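Local coordinates for protein TlmII (Streptoalloteichus hindustanus, PDB 4HVM) that probably takes part in tallysomycin biosynthesis as a condensation-domain protein of nonribosomal peptide assembly and may bind phosphopantetheine, at residues Gly45-Asp50 / Gln159-Arg164. Sequence-based numbering, arbitrary orientation.
Sequences GRIDDD and QAYYGR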
loop_
_atom_site.group_PDB
_atom_site.type_symbol
_atom_site.label_atom_id
_atom_site.label_comp_id
_atom_site.label_asym_id
_atom_site.label_seq_id
_atom_site.Cartn_x
_atom_site.Cartn_y
_atom_site.Cartn_z
ATOM N N GLY A 45 27.739 -3.875 -7.502
ATOM C CA GLY A 45 28.853 -4.804 -7.573
ATOM C C GLY A 45 28.996 -5.341 -8.983
ATOM O O GLY A 45 28.454 -4.761 -9.922
ATOM N N ARG A 46 29.724 -6.441 -9.142
ATOM C CA ARG A 46 29.853 -7.068 -10.452
ATOM C C ARG A 46 28.580 -7.842 -10.781
ATOM O O ARG A 46 28.325 -8.905 -10.213
ATOM C CB ARG A 46 31.072 -7.992 -10.497
ATOM C CG ARG A 46 32.364 -7.313 -10.075
ATOM C CD ARG A 46 33.591 -8.140 -10.430
ATOM N NE ARG A 46 34.755 -7.745 -9.639
ATOM C CZ ARG A 46 35.555 -6.723 -9.932
ATOM N NH1 ARG A 46 35.329 -5.980 -11.008
ATOM N NH2 ARG A 46 36.587 -6.444 -9.147
ATOM N N ILE A 47 27.781 -7.298 -11.694
ATOM C CA ILE A 47 26.482 -7.876 -12.021
ATOM C C ILE A 47 26.385 -8.265 -13.494
ATOM O O ILE A 47 26.606 -7.441 -14.381
ATOM C CB ILE A 47 25.335 -6.900 -11.681
ATOM C CG1 ILE A 47 25.387 -6.503 -10.203
ATOM C CG2 ILE A 47 23.985 -7.513 -12.031
ATOM C CD1 ILE A 47 24.405 -5.407 -9.837
ATOM N N ASP A 48 26.062 -9.528 -13.748
ATOM C CA ASP A 48 25.844 -10.010 -15.108
ATOM C C ASP A 48 24.399 -9.731 -15.526
ATOM O O ASP A 48 23.464 -10.362 -15.026
ATOM C CB ASP A 48 26.148 -11.506 -15.184
ATOM C CG ASP A 48 26.344 -11.999 -16.607
ATOM O OD1 ASP A 48 26.010 -11.260 -17.559
ATOM O OD2 ASP A 48 26.827 -13.140 -16.769
ATOM N N ASP A 49 24.224 -8.777 -16.435
ATOM C CA ASP A 49 22.892 -8.359 -16.866
ATOM C C ASP A 49 22.085 -9.497 -17.478
ATOM O O ASP A 49 20.911 -9.678 -17.155
ATOM C CB ASP A 49 22.980 -7.196 -17.857
ATOM C CG ASP A 49 23.303 -5.877 -17.183
ATOM O OD1 ASP A 49 23.238 -5.809 -15.936
ATOM O OD2 ASP A 49 23.609 -4.905 -17.907
ATOM N N ASP A 50 22.720 -10.260 -18.361
ATOM C CA ASP A 50 22.054 -11.367 -19.035
ATOM C C ASP A 50 21.625 -12.436 -18.039
ATOM O O ASP A 50 20.569 -13.049 -18.191
ATOM C CB ASP A 50 22.971 -11.968 -20.101
ATOM C CG ASP A 50 23.282 -10.989 -21.220
ATOM O OD1 ASP A 50 22.339 -10.327 -21.708
ATOM O OD2 ASP A 50 24.468 -10.876 -21.603
ATOM N N GLN A 159 17.123 -14.018 -5.893
ATOM C CA GLN A 159 17.331 -15.386 -5.437
ATOM C C GLN A 159 17.659 -16.301 -6.613
ATOM O O GLN A 159 18.536 -17.161 -6.516
ATOM C CB GLN A 159 16.099 -15.912 -4.695
ATOM C CG GLN A 159 15.990 -15.458 -3.245
ATOM C CD GLN A 159 14.874 -16.168 -2.492
ATOM O OE1 GLN A 159 14.046 -16.860 -3.088
ATOM N NE2 GLN A 159 14.849 -16.000 -1.173
ATOM N N ALA A 160 16.948 -16.109 -7.719
ATOM C CA ALA A 160 17.165 -16.901 -8.922
ATOM C C ALA A 160 18.531 -16.607 -9.523
ATOM O O ALA A 160 19.153 -17.481 -10.126
ATOM C CB ALA A 160 16.065 -16.633 -9.939
ATOM N N TYR A 161 18.994 -15.372 -9.346
ATOM C CA TYR A 161 20.286 -14.941 -9.871
ATOM C C TYR A 161 21.432 -15.743 -9.261
ATOM O O TYR A 161 22.440 -16.003 -9.921
ATOM C CB TYR A 161 20.483 -13.446 -9.609
ATOM C CG TYR A 161 21.791 -12.882 -10.116
ATOM C CD1 TYR A 161 21.947 -12.531 -11.450
ATOM C CD2 TYR A 161 22.867 -12.684 -9.257
ATOM C CE1 TYR A 161 23.138 -12.006 -11.919
ATOM C CE2 TYR A 161 24.064 -12.160 -9.717
ATOM C CZ TYR A 161 24.193 -11.823 -11.048
ATOM O OH TYR A 161 25.382 -11.303 -11.510
ATOM N N TYR A 162 21.266 -16.137 -8.002
ATOM C CA TYR A 162 22.287 -16.903 -7.296
ATOM C C TYR A 162 21.959 -18.390 -7.254
ATOM O O TYR A 162 22.729 -19.186 -6.719
ATOM C CB TYR A 162 22.474 -16.372 -5.874
ATOM C CG TYR A 162 23.270 -15.091 -5.800
ATOM C CD1 TYR A 162 24.602 -15.061 -6.184
ATOM C CD2 TYR A 162 22.695 -13.913 -5.339
ATOM C CE1 TYR A 162 25.340 -13.897 -6.119
ATOM C CE2 TYR A 162 23.425 -12.742 -5.269
ATOM C CZ TYR A 162 24.748 -12.741 -5.661
ATOM O OH TYR A 162 25.484 -11.581 -5.594
ATOM N N GLY A 163 20.813 -18.758 -7.819
ATOM C CA GLY A 163 20.372 -20.141 -7.815
ATOM C C GLY A 163 19.771 -20.546 -6.484
ATOM O O GLY A 163 19.841 -21.709 -6.083
ATOM N N ARG A 164 19.172 -19.578 -5.796
ATOM C CA ARG A 164 18.601 -19.822 -4.477
ATOM C C ARG A 164 17.076 -19.786 -4.507
ATOM O O ARG A 164 16.421 -19.937 -3.475
ATOM C CB ARG A 164 19.138 -18.802 -3.469
ATOM C CG ARG A 164 20.645 -18.619 -3.545
ATOM C CD ARG A 164 21.208 -18.030 -2.264
ATOM N NE ARG A 164 22.668 -18.007 -2.277
ATOM C CZ ARG A 164 23.419 -17.765 -1.209
ATOM N NH1 ARG A 164 22.849 -17.527 -0.034
ATOM N NH2 ARG A 164 24.741 -17.764 -1.313
#
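Tyr161 reaches from the last turn of helix 147-161 to the loop that leads from strand 36-44 into helix 49-62, and its hydroxyl makes the one hydrogen bond between the two segments. Asp48 N donates to Tyr161 OH over 2.9 Å, and the N-H...O angle of 168° makes the bond nearly straight. Asp48 is the N-cap residue of helix 49-62, so the phenol oxygen takes up a backbone N-H just ahead of the first turn. The side chain gets there because CG lies anti to the backbone N (chi1 -180°), which extends the ring across the gap between the backbones, 9.1 Å from Asp48 CA to Tyr161 CA. Just beyond Tyr161, a Schellman motif with Gly163 at positive phi closes the helix.

A few van der Waals contacts flank this bond. Asp48 O lies near the ring plane, at the edge, 3.5 Å from Tyr161 CE1, while Asp48 CB comes within 3.8 Å of Tyr161 OH. The Asp48 carboxylate itself leads off in another direction. On the apolar side, the Ile47 and Tyr161 side chains cross at about a right angle, and the CG2 branch of Ile47 approaches the ring obliquely, 4.4 Å from Tyr161 CZ. The interface is small, 121 Å² summed over both sides.

Beyond the two segments, Trp158 packs edge-to-face with the Tyr161 ring, and Arg51 and Leu52 of helix 49-62 touch the same side chain. A phenylalanine in place of Tyr161 would probably keep much of the ring contact but leave Asp48 N without its hydroxyl acceptor.

With apolar contact this thin, the surface tie between the two helix ends rests mainly on one directional bond, which satisfies Asp48 N and probably fixes where the phenol sits against the N-cap.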